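Local coordinates for putative pachytene checkpoint protein 2 (Caenorhabditis elegans, PDB 4XGU), which binds and hydrolyses ATP as a protein-remodelling AAA+ ATPase and probably plays a key role in chromosome recombination during meiosis, at residues V149-E161 / L192-Y204. Residues are numbered along the deposited sequence; the frame is centred on the assembly and turned at random.
Sequences VMSYVAALARLSE and LAQHLSIRMNDKY
CG of M150 points opposite the backbone N (chi1 179°) and the chain then bends at chi2, which lays SD beside L192 and carries CE to H195. M200 bends at chi2 as well and brings CE to helix 145-161, 3.7 Å from A157 CB and close to A154 O. Both helices belong to the P-loop AAA+ ATPase core. Helix 185-199 starts at the Walker A lysine K185, predicted to bind ATP, and helix 145-161 packs across it. The axes of helical segments 149-161 and 192-199 cross at -49° and come within 10.8 Å.

At one end, L192 uses its two methyls separately. CD2 meets V153 and lies 3.8 Å from V149 CG1, while CD1 faces M150 SD. M150 CE continues to H195 CB, 3.6 Å away, with the two side chains crossing at about a right angle. The polar end of H195 turns to another partner: ND1 hydrogen-bonds E14. In the middle, L196 CD1 meets V153 CG1 at 3.6 Å, and L196 CD2 lies over A154. L294 of strand 293-299 touches both V153 and L196, so this apolar layer continues into the central sheet.

R199 brings NH1 to A154 CB. Two positive groups lie near each other here: R158 NH2 is at the edge of the R199 guanidinium, 4.4 Å from R199 NH1. R158 also makes a cation-pi contact with Y395 of a neighbouring subunit, which places this side of the contact at a subunit interface. No hydrogen bond links the two segments. At the far end, the E161 carboxylate lies against the K203 methylenes, with E161 OE2 and K203 NZ too far apart for a salt bridge. This carboxylate stands nearly perpendicular to the Y204 ring, and E161 CG sits 3.7 Å from Y204 OH.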
ATOM      1  N   VAL B 149      14.858 -36.947 -12.764  1.00 64.68           N
ATOM      2  CA  VAL B 149      15.532 -35.680 -13.028  1.00 61.47           C
ATOM      3  C   VAL B 149      16.690 -35.861 -14.006  1.00 62.09           C
ATOM      4  O   VAL B 149      16.829 -35.104 -14.969  1.00 64.89           O
ATOM      5  CB  VAL B 149      16.059 -35.049 -11.729  1.00 61.41           C
ATOM      6  CG1 VAL B 149      16.931 -33.843 -12.037  1.00 66.33           C
ATOM      7  CG2 VAL B 149      14.901 -34.660 -10.824  1.00 64.39           C
ATOM      8  N   MET B 150      17.511 -36.875 -13.749  1.00 53.24           N
ATOM      9  CA  MET B 150      18.662 -37.192 -14.589  1.00 59.72           C
ATOM     10  C   MET B 150      18.287 -37.371 -16.061  1.00 65.58           C
ATOM     11  O   MET B 150      18.854 -36.715 -16.937  1.00 65.15           O
ATOM     12  CB  MET B 150      19.349 -38.460 -14.070  1.00 61.39           C
ATOM     13  CG  MET B 150      20.552 -38.912 -14.879  1.00 58.32           C
ATOM     14  SD  MET B 150      21.928 -37.751 -14.795  1.00 81.92           S
ATOM     15  CE  MET B 150      23.229 -38.736 -15.538  1.00120.90           C
ATOM     16  N   SER B 151      17.327 -38.251 -16.331  1.00 61.47           N
ATOM     17  CA  SER B 151      16.959 -38.568 -17.707  1.00 60.20           C
ATOM     18  C   SER B 151      16.298 -37.388 -18.414  1.00 64.64           C
ATOM     19  O   SER B 151      16.547 -37.151 -19.596  1.00 69.65           O
ATOM     20  CB  SER B 151      16.032 -39.785 -17.748  1.00 58.76           C
ATOM     21  OG  SER B 151      14.780 -39.492 -17.156  1.00 66.27           O
ATOM     22  N   TYR B 152      15.462 -36.650 -17.687  1.00 57.12           N
ATOM     23  CA  TYR B 152      14.734 -35.526 -18.267  1.00 57.47           C
ATOM     24  C   TYR B 152      15.671 -34.387 -18.642  1.00 61.43           C
ATOM     25  O   TYR B 152      15.593 -33.847 -19.745  1.00 71.19           O
ATOM     26  CB  TYR B 152      13.663 -35.019 -17.298  1.00 49.20           C
ATOM     27  CG  TYR B 152      12.670 -34.059 -17.915  1.00 54.50           C
ATOM     28  CD1 TYR B 152      12.905 -32.688 -17.916  1.00 66.65           C
ATOM     29  CD2 TYR B 152      11.492 -34.520 -18.486  1.00 53.28           C
ATOM     30  CE1 TYR B 152      11.995 -31.808 -18.472  1.00 60.33           C
ATOM     31  CE2 TYR B 152      10.577 -33.648 -19.043  1.00 55.87           C
ATOM     32  CZ  TYR B 152      10.833 -32.293 -19.033  1.00 62.98           C
ATOM     33  OH  TYR B 152       9.925 -31.419 -19.588  1.00 71.91           O
ATOM     34  N   VAL B 153      16.552 -34.020 -17.720  1.00 59.98           N
ATOM     35  CA  VAL B 153      17.454 -32.897 -17.943  1.00 61.63           C
ATOM     36  C   VAL B 153      18.468 -33.245 -19.028  1.00 60.46           C
ATOM     37  O   VAL B 153      18.874 -32.383 -19.812  1.00 64.29           O
ATOM     38  CB  VAL B 153      18.171 -32.491 -16.644  1.00 65.10           C
ATOM     39  CG1 VAL B 153      19.183 -31.408 -16.913  1.00 64.72           C
ATOM     40  CG2 VAL B 153      17.155 -32.008 -15.622  1.00 67.28           C
ATOM     41  N   ALA B 154      18.856 -34.516 -19.084  1.00 59.42           N
ATOM     42  CA  ALA B 154      19.724 -35.009 -20.150  1.00 56.01           C
ATOM     43  C   ALA B 154      19.068 -34.804 -21.509  1.00 61.18           C
ATOM     44  O   ALA B 154      19.734 -34.471 -22.490  1.00 69.19           O
ATOM     45  CB  ALA B 154      20.051 -36.480 -19.939  1.00 56.92           C
ATOM     46  N   ALA B 155      17.758 -35.007 -21.558  1.00 56.54           N
ATOM     47  CA  ALA B 155      17.004 -34.820 -22.789  1.00 53.10           C
ATOM     48  C   ALA B 155      17.004 -33.351 -23.194  1.00 60.03           C
ATOM     49  O   ALA B 155      17.173 -33.025 -24.368  1.00 63.72           O
ATOM     50  CB  ALA B 155      15.583 -35.329 -22.622  1.00 52.74           C
ATOM     51  N   LEU B 156      16.813 -32.470 -22.216  1.00 60.39           N
ATOM     52  CA  LEU B 156      16.856 -31.033 -22.464  1.00 59.67           C
ATOM     53  C   LEU B 156      18.212 -30.626 -23.020  1.00 65.88           C
ATOM     54  O   LEU B 156      18.296 -29.835 -23.956  1.00 74.12           O
ATOM     55  CB  LEU B 156      16.565 -30.249 -21.183  1.00 61.58           C
ATOM     56  CG  LEU B 156      15.118 -30.196 -20.699  1.00 62.27           C
ATOM     57  CD1 LEU B 156      15.040 -29.416 -19.403  1.00 60.76           C
ATOM     58  CD2 LEU B 156      14.228 -29.565 -21.752  1.00 69.68           C
ATOM     59  N   ALA B 157      19.270 -31.183 -22.439  1.00 61.96           N
ATOM     60  CA  ALA B 157      20.631 -30.879 -22.865  1.00 59.32           C
ATOM     61  C   ALA B 157      20.924 -31.447 -24.251  1.00 64.51           C
ATOM     62  O   ALA B 157      21.514 -30.768 -25.092  1.00 71.93           O
ATOM     63  CB  ALA B 157      21.631 -31.414 -21.849  1.00 50.40           C
ATOM     64  N   ARG B 158      20.510 -32.690 -24.481  1.00 66.49           N
ATOM     65  CA  ARG B 158      20.722 -33.349 -25.768  1.00 70.42           C
ATOM     66  C   ARG B 158      20.026 -32.598 -26.897  1.00 75.54           C
ATOM     67  O   ARG B 158      20.618 -32.353 -27.948  1.00 84.91           O
ATOM     68  CB  ARG B 158      20.228 -34.797 -25.721  1.00 77.63           C
ATOM     69  CG  ARG B 158      21.338 -35.833 -25.736  1.00 80.96           C
ATOM     70  CD  ARG B 158      20.787 -37.250 -25.658  1.00 84.88           C
ATOM     71  NE  ARG B 158      20.295 -37.577 -24.320  1.00 91.61           N
ATOM     72  CZ  ARG B 158      19.078 -38.049 -24.062  1.00 95.57           C
ATOM     73  NH1 ARG B 158      18.221 -38.251 -25.051  1.00100.43           N
ATOM     74  NH2 ARG B 158      18.716 -38.322 -22.814  1.00 94.48           N
ATOM     75  N   LEU B 159      18.767 -32.239 -26.672  1.00 69.45           N
ATOM     76  CA  LEU B 159      18.005 -31.461 -27.641  1.00 67.36           C
ATOM     77  C   LEU B 159      18.677 -30.123 -27.910  1.00 75.86           C
ATOM     78  O   LEU B 159      18.906 -29.753 -29.061  1.00 78.66           O
ATOM     79  CB  LEU B 159      16.575 -31.237 -27.145  1.00 61.61           C
ATOM     80  CG  LEU B 159      15.630 -32.435 -27.205  1.00 62.38           C
ATOM     81  CD1 LEU B 159      14.331 -32.121 -26.481  1.00 63.05           C
ATOM     82  CD2 LEU B 159      15.359 -32.810 -28.652  1.00 66.84           C
ATOM     83  N   SER B 160      18.999 -29.412 -26.833  1.00 80.42           N
ATOM     84  CA  SER B 160      19.618 -28.095 -26.922  1.00 83.44           C
ATOM     85  C   SER B 160      20.925 -28.137 -27.706  1.00 87.11           C
ATOM     86  O   SER B 160      21.205 -27.242 -28.500  1.00 94.57           O
ATOM     87  CB  SER B 160      19.864 -27.534 -25.524  1.00 84.19           C
ATOM     88  OG  SER B 160      18.682 -27.609 -24.748  1.00 85.97           O
ATOM     89  N   GLU B 161      21.715 -29.184 -27.483  1.00 83.06           N
ATOM     90  CA  GLU B 161      22.965 -29.360 -28.212  1.00 80.19           C
ATOM     91  C   GLU B 161      22.692 -29.548 -29.702  1.00 87.19           C
ATOM     92  O   GLU B 161      23.482 -29.125 -30.545  1.00 96.73           O
ATOM     93  CB  GLU B 161      23.748 -30.552 -27.654  1.00 78.97           C
ATOM     94  CG  GLU B 161      25.193 -30.644 -28.133  1.00 80.44           C
ATOM     95  CD  GLU B 161      25.324 -31.307 -29.492  1.00 86.29           C
ATOM     96  OE1 GLU B 161      26.121 -30.815 -30.320  1.00 90.03           O
ATOM     97  OE2 GLU B 161      24.634 -32.321 -29.729  1.00 87.32           O
ATOM     98  N   LEU B 192      23.989 -33.445 -10.546  1.00 55.48           N
ATOM     99  CA  LEU B 192      23.385 -33.528 -11.871  1.00 53.33           C
ATOM    100  C   LEU B 192      24.279 -32.885 -12.925  1.00 58.67           C
ATOM    101  O   LEU B 192      24.525 -33.462 -13.983  1.00 70.31           O
ATOM    102  CB  LEU B 192      22.012 -32.862 -11.869  1.00 50.56           C
ATOM    103  CG  LEU B 192      21.344 -32.682 -13.227  1.00 51.82           C
ATOM    104  CD1 LEU B 192      21.083 -34.030 -13.875  1.00 51.16           C
ATOM    105  CD2 LEU B 192      20.057 -31.898 -13.064  1.00 54.00           C
ATOM    106  N   ALA B 193      24.765 -31.685 -12.623  1.00 58.07           N
ATOM    107  CA  ALA B 193      25.688 -30.984 -13.502  1.00 53.99           C
ATOM    108  C   ALA B 193      27.016 -31.732 -13.620  1.00 60.12           C
ATOM    109  O   ALA B 193      27.666 -31.690 -14.664  1.00 66.16           O
ATOM    110  CB  ALA B 193      25.918 -29.567 -13.002  1.00 52.06           C
ATOM    111  N   GLN B 194      27.418 -32.410 -12.548  1.00 59.21           N
ATOM    112  CA  GLN B 194      28.654 -33.186 -12.556  1.00 54.34           C
ATOM    113  C   GLN B 194      28.574 -34.302 -13.588  1.00 57.05           C
ATOM    114  O   GLN B 194      29.505 -34.512 -14.367  1.00 58.04           O
ATOM    115  CB  GLN B 194      28.938 -33.770 -11.171  1.00 56.36           C
ATOM    116  CG  GLN B 194      30.251 -34.543 -11.060  1.00 58.54           C
ATOM    117  CD  GLN B 194      31.447 -33.646 -10.787  1.00 59.57           C
ATOM    118  OE1 GLN B 194      31.363 -32.423 -10.893  1.00 63.13           O
ATOM    119  NE2 GLN B 194      32.571 -34.255 -10.430  1.00 56.33           N
ATOM    120  N   HIS B 195      27.452 -35.013 -13.593  1.00 55.09           N
ATOM    121  CA  HIS B 195      27.266 -36.123 -14.516  1.00 56.35           C
ATOM    122  C   HIS B 195      27.109 -35.627 -15.948  1.00 54.31           C
ATOM    123  O   HIS B 195      27.727 -36.162 -16.869  1.00 57.52           O
ATOM    124  CB  HIS B 195      26.055 -36.969 -14.109  1.00 68.21           C
ATOM    125  CG  HIS B 195      26.353 -37.976 -13.038  1.00 82.56           C
ATOM    126  ND1 HIS B 195      27.133 -39.090 -13.261  1.00 86.88           N
ATOM    127  CD2 HIS B 195      25.970 -38.038 -11.741  1.00 90.43           C
ATOM    128  CE1 HIS B 195      27.224 -39.793 -12.145  1.00 87.93           C
ATOM    129  NE2 HIS B 195      26.527 -39.177 -11.208  1.00 90.86           N
ATOM    130  N   LEU B 196      26.284 -34.604 -16.133  1.00 52.79           N
ATOM    131  CA  LEU B 196      26.019 -34.074 -17.465  1.00 50.84           C
ATOM    132  C   LEU B 196      27.289 -33.583 -18.147  1.00 51.88           C
ATOM    133  O   LEU B 196      27.467 -33.783 -19.345  1.00 66.18           O
ATOM    134  CB  LEU B 196      24.999 -32.944 -17.391  1.00 58.05           C
ATOM    135  CG  LEU B 196      23.558 -33.384 -17.134  1.00 64.51           C
ATOM    136  CD1 LEU B 196      22.667 -32.174 -16.964  1.00 69.99           C
ATOM    137  CD2 LEU B 196      23.055 -34.265 -18.269  1.00 61.79           C
ATOM    138  N   SER B 197      28.173 -32.950 -17.381  1.00 49.24           N
ATOM    139  CA  SER B 197      29.441 -32.466 -17.918  1.00 50.80           C
ATOM    140  C   SER B 197      30.293 -33.612 -18.463  1.00 59.61           C
ATOM    141  O   SER B 197      31.014 -33.449 -19.447  1.00 67.83           O
ATOM    142  CB  SER B 197      30.216 -31.705 -16.845  1.00 49.82           C
ATOM    143  OG  SER B 197      30.580 -32.569 -15.783  1.00 58.59           O
ATOM    144  N   ILE B 198      30.207 -34.771 -17.818  1.00 56.00           N
ATOM    145  CA  ILE B 198      30.929 -35.954 -18.272  1.00 54.05           C
ATOM    146  C   ILE B 198      30.187 -36.639 -19.420  1.00 55.87           C
ATOM    147  O   ILE B 198      30.796 -37.041 -20.410  1.00 62.43           O
ATOM    148  CB  ILE B 198      31.142 -36.959 -17.123  1.00 53.89           C
ATOM    149  CG1 ILE B 198      32.006 -36.335 -16.026  1.00 50.01           C
ATOM    150  CG2 ILE B 198      31.788 -38.234 -17.637  1.00 55.57           C
ATOM    151  CD1 ILE B 198      32.064 -37.158 -14.763  1.00 52.68           C
ATOM    152  N   ARG B 199      28.870 -36.761 -19.280  1.00 53.80           N
ATOM    153  CA  ARG B 199      28.026 -37.358 -20.312  1.00 56.42           C
ATOM    154  C   ARG B 199      28.166 -36.648 -21.655  1.00 59.67           C
ATOM    155  O   ARG B 199      28.175 -37.287 -22.706  1.00 60.19           O
ATOM    156  CB  ARG B 199      26.562 -37.334 -19.878  1.00 69.55           C
ATOM    157  CG  ARG B 199      26.086 -38.580 -19.152  1.00 84.15           C
ATOM    158  CD  ARG B 199      25.199 -39.420 -20.058  1.00 93.00           C
ATOM    159  NE  ARG B 199      24.057 -39.985 -19.343  1.00 93.75           N
ATOM    160  CZ  ARG B 199      22.793 -39.869 -19.743  1.00 88.60           C
ATOM    161  NH1 ARG B 199      22.507 -39.207 -20.857  1.00 85.78           N
ATOM    162  NH2 ARG B 199      21.817 -40.417 -19.032  1.00 85.45           N
ATOM    163  N   MET B 200      28.276 -35.325 -21.611  1.00 63.64           N
ATOM    164  CA  MET B 200      28.337 -34.517 -22.822  1.00 66.61           C
ATOM    165  C   MET B 200      29.765 -34.103 -23.168  1.00 71.00           C
ATOM    166  O   MET B 200      29.972 -33.183 -23.961  1.00 78.76           O
ATOM    167  CB  MET B 200      27.469 -33.265 -22.668  1.00 68.16           C
ATOM    168  CG  MET B 200      26.039 -33.528 -22.219  1.00 66.39           C
ATOM    169  SD  MET B 200      24.966 -34.118 -23.540  1.00 90.96           S
ATOM    170  CE  MET B 200      23.474 -34.482 -22.616  1.00124.33           C
ATOM    171  N   ASN B 201      30.750 -34.773 -22.577  1.00 71.42           N
ATOM    172  CA  ASN B 201      32.140 -34.361 -22.740  1.00 72.44           C
ATOM    173  C   ASN B 201      32.640 -34.547 -24.171  1.00 79.60           C
ATOM    174  O   ASN B 201      33.585 -33.883 -24.596  1.00 91.84           O
ATOM    175  CB  ASN B 201      33.043 -35.119 -21.764  1.00 69.92           C
ATOM    176  CG  ASN B 201      33.238 -36.570 -22.151  1.00 74.10           C
ATOM    177  OD1 ASN B 201      32.412 -37.161 -22.847  1.00 78.87           O
ATOM    178  ND2 ASN B 201      34.335 -37.155 -21.690  1.00 75.35           N
ATOM    179  N   ASP B 202      32.001 -35.445 -24.911  1.00 77.13           N
ATOM    180  CA  ASP B 202      32.320 -35.624 -26.321  1.00 86.79           C
ATOM    181  C   ASP B 202      31.828 -34.416 -27.117  1.00 82.19           C
ATOM    182  O   ASP B 202      32.446 -34.010 -28.101  1.00 88.34           O
ATOM    183  CB  ASP B 202      31.700 -36.917 -26.860  1.00102.60           C
ATOM    184  CG  ASP B 202      32.405 -37.433 -28.108  1.00123.77           C
ATOM    185  OD1 ASP B 202      32.793 -36.613 -28.968  1.00132.19           O
ATOM    186  OD2 ASP B 202      32.575 -38.666 -28.225  1.00128.23           O
ATOM    187  N   LYS B 203      30.717 -33.836 -26.673  1.00 71.90           N
ATOM    188  CA  LYS B 203      30.132 -32.678 -27.341  1.00 65.97           C
ATOM    189  C   LYS B 203      30.747 -31.362 -26.862  1.00 70.42           C
ATOM    190  O   LYS B 203      30.872 -30.414 -27.636  1.00 75.61           O
ATOM    191  CB  LYS B 203      28.616 -32.649 -27.125  1.00 67.63           C
ATOM    192  CG  LYS B 203      27.882 -33.869 -27.659  1.00 66.20           C
ATOM    193  CD  LYS B 203      28.057 -33.994 -29.161  1.00 72.12           C
ATOM    194  CE  LYS B 203      27.309 -35.195 -29.714  1.00 78.67           C
ATOM    195  NZ  LYS B 203      27.420 -35.263 -31.199  1.00 82.72           N
ATOM    196  N   TYR B 204      31.123 -31.303 -25.586  1.00 69.35           N
ATOM    197  CA  TYR B 204      31.725 -30.095 -25.025  1.00 67.57           C
ATOM    198  C   TYR B 204      33.134 -30.355 -24.509  1.00 70.42           C
ATOM    199  O   TYR B 204      33.358 -31.266 -23.713  1.00 68.53           O
ATOM    200  CB  TYR B 204      30.857 -29.533 -23.897  1.00 58.82           C
ATOM    201  CG  TYR B 204      29.476 -29.112 -24.340  1.00 54.77           C
ATOM    202  CD1 TYR B 204      29.260 -27.868 -24.921  1.00 59.37           C
ATOM    203  CD2 TYR B 204      28.387 -29.958 -24.177  1.00 52.69           C
ATOM    204  CE1 TYR B 204      27.994 -27.480 -25.329  1.00 62.16           C
ATOM    205  CE2 TYR B 204      27.119 -29.579 -24.579  1.00 54.50           C
ATOM    206  CZ  TYR B 204      26.927 -28.341 -25.155  1.00 59.90           C
ATOM    207  OH  TYR B 204      25.663 -27.968 -25.557  1.00 63.06           O
TER